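Local coordinates for protein peroxide stress regulator PerR, FUR family (Streptococcus pyogenes, PDB 4I7H) that probably represses peroxide-defence genes as a metal-dependent DNA-binding sensor of the FUR family, releasing them when hydrogen peroxide is present, at residues Asp2-Gln7 with Met95-Val100; Cys104-Lys109 with Tyr141-Asp146. All blocks are in the same frame, centred on the assembly; numbering follows the deposited sequence.

Contact 1 of 2, residues Asp2-Gln7 with Met95-Val100; sequences DIHSHQ and MGHQHV. With NI (nickel (II) ion), chain F.
His6 turns its ring edge toward the face of His99 in an offset edge-to-face pair, with planes at 70°. Its CD2 comes within 3.4 Å of His99 NE2. The His4 ring has His97 NE2 and CE1 at its edge, while the edge of His99 takes His4 NE2, the His4 carbonyl oxygen and a water. His4 and His97 approach from opposite directions and His4 and His99 at about a right angle, both ring pairs lying oblique.

What draws the rings together is nickel. NE2 of His4, of His97 and of His99 each bind the nickel at 2.4 Å, and the nickel lies in the plane of the His6 ring, a longer 2.6 Å from His6 NE2. Asn15 and His19 add the remaining ligands. For His97, a chi1 of 61° puts CG between the backbone N and the carbonyl carbon, which turns the imidazole over toward the metal.

Second-shell partners orient two of the rings. His6 ND1 is hydrogen-bonded to Glu18, and His99 ND1 donates to the water at 2.7 Å; the same water lies 3.2 Å from His4 O.

His4 NE2 and His97 NE2 stand just 3.0 Å apart as co-ligands, not as a hydrogen-bonded pair. The N-terminal arm is therefore tied to residues 95-100 largely through metal coordination, consistent with a regulatory metal site that gathers the arm onto the start of the strand.

Contact 2 of 2, residues Cys104-Lys109 with Tyr141-Asp146; sequences CEICGK and YGICPD. With ZN (zinc ion), chain E.
A four-cysteine zinc site joins these segments: the Cys104-Cys107 pair forms a zinc knuckle, and Cys144 lies where strand 140-143 gives way to the C-terminal helix. SG of Cys104, of Cys107 and of Cys144 all bind the zinc at 2.5 Å, and Cys147 supplies the fourth thiolate. Such CxxC sites are a structural feature of many FUR-family proteins, consistent with a role here in holding the end of the chain to the sheet.

The backbones meet through a parallel bridge between Cys104 and Gly142. Glu105 N donates to Gly142 O at 2.7 Å, and the CA-H of Cys104 leans on the same oxygen.

Besides the zinc, Cys104 SG takes three backbone N-H groups. Held anti to its own nitrogen (chi1 -175°), it accepts a nearly straight bond from Cys144 N (3.3 Å, 171°) across the contact, and longer ones from Ile106 N and Cys107 N within the knuckle. Together they would probably temper the negative charge of the thiolate. Cys144 SG, at an N-cap position, also caps a backbone N of the helix just past Asp146. Lys109 reaches toward Asp146 as a salt bridge, but its NZ sits too near a neighbour for its place to be sure.

The strand edge carries on into the dimer. Residues 141-143 pair antiparallel with a strand of the second subunit, and the Glu105 carboxylate takes Arg135 and Thr134 of that subunit. Glu105 CG lies 3.8 Å from Tyr141 CB, and at the outer side of the knuckle Ile106 CD1 rests 3.9 Å from Ile143 CG2.

How the contacts relate
Both contacts are built around a metal and both use the same sheet: contact 1 holds the start of strand 98-104, contact 2 its far end together with the neighbouring strand 140-143. Their centres lie about 20 Å apart, and along the chain contact 1 closes before contact 2 opens. Contact 1 is a surface contact where an N-terminal arm without regular structure meets a strand through imidazole nitrogens. Contact 2, partly buried and farther from the chain's centre, adds backbone pairing to its thiolates and adjoins the second subunit through many of its residues. The mixed histidine and Asn15 ligation is consistent with a sensing site, the four-thiolate ligation with a structural one, as in relatives.

Contact 1 of 2, residues Asp2-Gln7 with Met95-Val100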
loop_
_atom_site.group_PDB
_atom_site.type_symbol
_atom_site.label_atom_id
_atom_site.label_comp_id
_atom_site.label_asym_id
_atom_site.label_seq_id
_atom_site.Cartn_x
_atom_site.Cartn_y
_atom_site.Cartn_z
ATOM N N ASP B 2 -11.591 6.311 -11.230
ATOM C CA ASP B 2 -12.574 7.271 -10.716
ATOM C C ASP B 2 -13.201 6.859 -9.374
ATOM O O ASP B 2 -13.765 5.772 -9.244
ATOM C CB ASP B 2 -13.658 7.558 -11.766
ATOM C CG ASP B 2 -13.278 8.700 -12.701
ATOM O OD1 ASP B 2 -12.593 9.642 -12.242
ATOM O OD2 ASP B 2 -13.662 8.661 -13.891
ATOM N N ILE B 3 -13.113 7.751 -8.389
ATOM C CA ILE B 3 -13.543 7.464 -7.018
ATOM C C ILE B 3 -15.037 7.148 -6.893
ATOM O O ILE B 3 -15.882 7.917 -7.363
ATOM C CB ILE B 3 -13.174 8.635 -6.067
ATOM C CG1 ILE B 3 -11.656 8.836 -6.044
ATOM C CG2 ILE B 3 -13.705 8.386 -4.659
ATOM C CD1 ILE B 3 -11.190 9.982 -5.160
ATOM N N HIS B 4 -15.345 6.032 -6.229
ATOM C CA HIS B 4 -16.718 5.555 -6.064
ATOM C C HIS B 4 -16.786 4.561 -4.911
ATOM O O HIS B 4 -15.744 4.102 -4.410
ATOM C CB HIS B 4 -17.156 4.825 -7.326
ATOM C CG HIS B 4 -16.226 3.716 -7.708
ATOM N ND1 HIS B 4 -15.042 3.949 -8.370
ATOM C CD2 HIS B 4 -16.272 2.381 -7.478
ATOM C CE1 HIS B 4 -14.408 2.806 -8.559
ATOM N NE2 HIS B 4 -15.137 1.842 -8.030
ATOM N N SER B 5 -18.004 4.215 -4.503
ATOM C CA SER B 5 -18.216 3.253 -3.425
ATOM C C SER B 5 -19.287 2.227 -3.793
ATOM O O SER B 5 -20.221 2.525 -4.549
ATOM C CB SER B 5 -18.623 3.983 -2.136
ATOM O OG SER B 5 -18.980 3.072 -1.106
ATOM N N HIS B 6 -19.145 1.018 -3.255
ATOM C CA HIS B 6 -20.172 -0.002 -3.367
ATOM C C HIS B 6 -20.868 -0.175 -2.034
ATOM O O HIS B 6 -21.590 -1.158 -1.820
ATOM C CB HIS B 6 -19.550 -1.331 -3.766
ATOM C CG HIS B 6 -18.934 -1.316 -5.122
ATOM N ND1 HIS B 6 -19.583 -1.817 -6.227
ATOM C CD2 HIS B 6 -17.734 -0.862 -5.563
ATOM C CE1 HIS B 6 -18.813 -1.680 -7.291
ATOM N NE2 HIS B 6 -17.685 -1.102 -6.914
ATOM N N GLN B 7 -20.663 0.797 -1.149
ATOM C CA GLN B 7 -21.148 0.741 0.239
ATOM C C GLN B 7 -20.732 -0.532 0.997
ATOM O O GLN B 7 -21.409 -0.941 1.940
ATOM C CB GLN B 7 -22.676 0.991 0.371
ATOM C CG GLN B 7 -23.481 1.167 -0.922
ATOM C CD GLN B 7 -23.090 2.398 -1.705
ATOM O OE1 GLN B 7 -22.606 3.383 -1.140
ATOM N NE2 GLN B 7 -23.282 2.344 -3.019
ATOM N N MET B 95 -4.531 -4.915 -12.622
ATOM C CA MET B 95 -4.339 -3.746 -11.774
ATOM C C MET B 95 -5.645 -3.175 -11.246
ATOM O O MET B 95 -5.697 -2.032 -10.810
ATOM C CB MET B 95 -3.479 -2.692 -12.484
ATOM C CG MET B 95 -3.763 -2.530 -13.961
ATOM S SD MET B 95 -5.386 -1.846 -14.235
ATOM C CE MET B 95 -5.079 -0.760 -15.635
ATOM N N GLY B 96 -6.694 -3.990 -11.267
ATOM C CA GLY B 96 -7.992 -3.574 -10.771
ATOM C C GLY B 96 -7.970 -3.197 -9.295
ATOM O O GLY B 96 -7.289 -3.818 -8.481
ATOM N N HIS B 97 -8.754 -2.186 -8.940
ATOM C CA HIS B 97 -8.772 -1.692 -7.569
ATOM C C HIS B 97 -9.615 -2.593 -6.686
ATOM O O HIS B 97 -10.247 -3.545 -7.157
ATOM C CB HIS B 97 -9.360 -0.279 -7.543
ATOM C CG HIS B 97 -10.769 -0.216 -8.044
ATOM N ND1 HIS B 97 -11.073 -0.011 -9.375
ATOM C CD2 HIS B 97 -11.952 -0.369 -7.407
ATOM C CE1 HIS B 97 -12.381 -0.014 -9.533
ATOM N NE2 HIS B 97 -12.939 -0.228 -8.356
ATOM N N GLN B 98 -9.611 -2.289 -5.392
ATOM C CA GLN B 98 -10.491 -2.951 -4.447
ATOM C C GLN B 98 -11.064 -1.879 -3.518
ATOM O O GLN B 98 -10.765 -0.689 -3.673
ATOM C CB GLN B 98 -9.732 -4.024 -3.644
ATOM C CG GLN B 98 -8.637 -3.453 -2.718
ATOM C CD GLN B 98 -8.074 -4.483 -1.720
ATOM O OE1 GLN B 98 -8.629 -5.568 -1.538
ATOM N NE2 GLN B 98 -6.979 -4.122 -1.055
ATOM N N HIS B 99 -11.883 -2.300 -2.562
ATOM C CA HIS B 99 -12.487 -1.370 -1.607
ATOM C C HIS B 99 -12.276 -1.885 -0.212
ATOM O O HIS B 99 -12.564 -3.051 0.066
ATOM C CB HIS B 99 -13.977 -1.202 -1.894
ATOM C CG HIS B 99 -14.240 -0.476 -3.169
ATOM N ND1 HIS B 99 -14.284 0.899 -3.227
ATOM C CD2 HIS B 99 -14.396 -0.918 -4.442
ATOM C CE1 HIS B 99 -14.505 1.277 -4.472
ATOM N NE2 HIS B 99 -14.560 0.200 -5.225
ATOM N N VAL B 100 -11.744 -1.022 0.652
ATOM C CA VAL B 100 -11.417 -1.432 2.012
ATOM C C VAL B 100 -12.022 -0.510 3.074
ATOM O O VAL B 100 -12.332 0.665 2.800
ATOM C CB VAL B 100 -9.877 -1.682 2.191
ATOM C CG1 VAL B 100 -9.109 -1.371 0.928
ATOM C CG2 VAL B 100 -9.294 -0.943 3.399
HETATM NI NI NI F . -15.172 -0.515 -7.407
HETATM O O HOH W 1 -14.718 2.939 -1.582
#

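Contact 2 of 2, residues Cys104-Lys109 with Tyr141-Asp146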
loop_
_atom_site.group_PDB
_atom_site.type_symbol
_atom_site.label_atom_id
_atom_site.label_comp_id
_atom_site.label_asym_id
_atom_site.label_seq_id
_atom_site.Cartn_x
_atom_site.Cartn_y
_atom_site.Cartn_z
ATOM N N CYS B 104 -13.591 3.993 12.822
ATOM C CA CYS B 104 -13.274 5.003 13.838
ATOM C C CYS B 104 -12.953 4.343 15.180
ATOM O O CYS B 104 -13.782 3.638 15.753
ATOM C CB CYS B 104 -14.414 6.019 14.031
ATOM S SG CYS B 104 -13.864 7.299 15.191
ATOM N N GLU B 105 -11.746 4.563 15.682
ATOM C CA GLU B 105 -11.339 3.981 16.962
ATOM C C GLU B 105 -12.111 4.562 18.163
ATOM O O GLU B 105 -11.950 4.096 19.299
ATOM C CB GLU B 105 -9.838 4.169 17.170
ATOM C CG GLU B 105 -8.991 3.580 16.053
ATOM C CD GLU B 105 -7.633 3.101 16.543
ATOM O OE1 GLU B 105 -7.535 1.940 17.005
ATOM O OE2 GLU B 105 -6.668 3.885 16.473
ATOM N N ILE B 106 -12.949 5.567 17.911
ATOM C CA ILE B 106 -13.729 6.216 18.979
ATOM C C ILE B 106 -15.217 5.853 18.965
ATOM O O ILE B 106 -15.747 5.349 19.954
ATOM C CB ILE B 106 -13.594 7.742 18.914
ATOM C CG1 ILE B 106 -12.157 8.157 19.218
ATOM C CG2 ILE B 106 -14.558 8.414 19.896
ATOM C CD1 ILE B 106 -11.894 9.624 19.019
ATOM N N CYS B 107 -15.886 6.115 17.848
ATOM C CA CYS B 107 -17.318 5.825 17.730
ATOM C C CYS B 107 -17.635 4.543 16.944
ATOM O O CYS B 107 -18.810 4.189 16.781
ATOM C CB CYS B 107 -18.060 7.006 17.107
ATOM S SG CYS B 107 -18.022 7.102 15.292
ATOM N N GLY B 108 -16.603 3.870 16.429
ATOM C CA GLY B 108 -16.805 2.613 15.717
ATOM C C GLY B 108 -17.512 2.723 14.375
ATOM O O GLY B 108 -17.854 1.697 13.765
ATOM N N LYS B 109 -17.734 3.949 13.901
ATOM C CA LYS B 109 -18.346 4.145 12.575
ATOM C C LYS B 109 -17.411 3.696 11.445
ATOM O O LYS B 109 -16.202 3.969 11.475
ATOM C CB LYS B 109 -18.698 5.607 12.347
ATOM C CG LYS B 109 -19.223 5.890 10.943
ATOM C CD LYS B 109 -19.141 7.385 10.634
ATOM C CE LYS B 109 -19.628 8.211 11.815
ATOM N NZ LYS B 109 -18.995 9.565 11.813
ATOM N N TYR B 141 -7.639 1.882 10.541
ATOM C CA TYR B 141 -8.240 2.459 11.733
ATOM C C TYR B 141 -7.935 3.941 11.763
ATOM O O TYR B 141 -6.823 4.367 11.403
ATOM C CB TYR B 141 -7.725 1.785 13.002
ATOM C CG TYR B 141 -8.209 0.372 13.142
ATOM C CD1 TYR B 141 -7.446 -0.689 12.677
ATOM C CD2 TYR B 141 -9.452 0.096 13.706
ATOM C CE1 TYR B 141 -7.896 -1.992 12.786
ATOM C CE2 TYR B 141 -9.909 -1.198 13.824
ATOM C CZ TYR B 141 -9.125 -2.240 13.363
ATOM O OH TYR B 141 -9.576 -3.533 13.481
ATOM N N GLY B 142 -8.917 4.729 12.197
ATOM C CA GLY B 142 -8.702 6.152 12.317
ATOM C C GLY B 142 -9.722 6.876 13.180
ATOM O O GLY B 142 -10.391 6.268 14.021
ATOM N N ILE B 143 -9.836 8.184 12.960
ATOM C CA ILE B 143 -10.792 9.012 13.690
ATOM C C ILE B 143 -11.703 9.668 12.673
ATOM O O ILE B 143 -11.227 10.428 11.821
ATOM C CB ILE B 143 -10.082 10.134 14.480
ATOM C CG1 ILE B 143 -8.826 9.607 15.188
ATOM C CG2 ILE B 143 -11.053 10.789 15.444
ATOM C CD1 ILE B 143 -9.099 8.667 16.340
ATOM N N CYS B 144 -12.998 9.376 12.726
ATOM C CA CYS B 144 -13.885 9.885 11.700
ATOM C C CYS B 144 -13.999 11.410 11.845
ATOM O O CYS B 144 -13.712 11.957 12.923
ATOM C CB CYS B 144 -15.257 9.208 11.775
ATOM S SG CYS B 144 -16.331 9.920 13.031
ATOM N N PRO B 145 -14.384 12.100 10.757
ATOM C CA PRO B 145 -14.481 13.565 10.773
ATOM C C PRO B 145 -15.316 14.092 11.946
ATOM O O PRO B 145 -14.894 15.051 12.594
ATOM C CB PRO B 145 -15.156 13.888 9.435
ATOM C CG PRO B 145 -14.737 12.751 8.528
ATOM C CD PRO B 145 -14.689 11.536 9.422
ATOM N N ASP B 146 -16.459 13.470 12.227
ATOM C CA ASP B 146 -17.296 13.910 13.344
ATOM C C ASP B 146 -16.600 13.804 14.699
ATOM O O ASP B 146 -16.812 14.646 15.572
ATOM C CB ASP B 146 -18.631 13.162 13.364
ATOM C CG ASP B 146 -19.524 13.560 12.216
ATOM O OD1 ASP B 146 -19.247 14.611 11.595
ATOM O OD2 ASP B 146 -20.500 12.831 11.929
HETATM ZN ZN ZN E . -16.001 8.554 15.060
HETATM O O HOH W 2 -18.009 11.609 10.267
#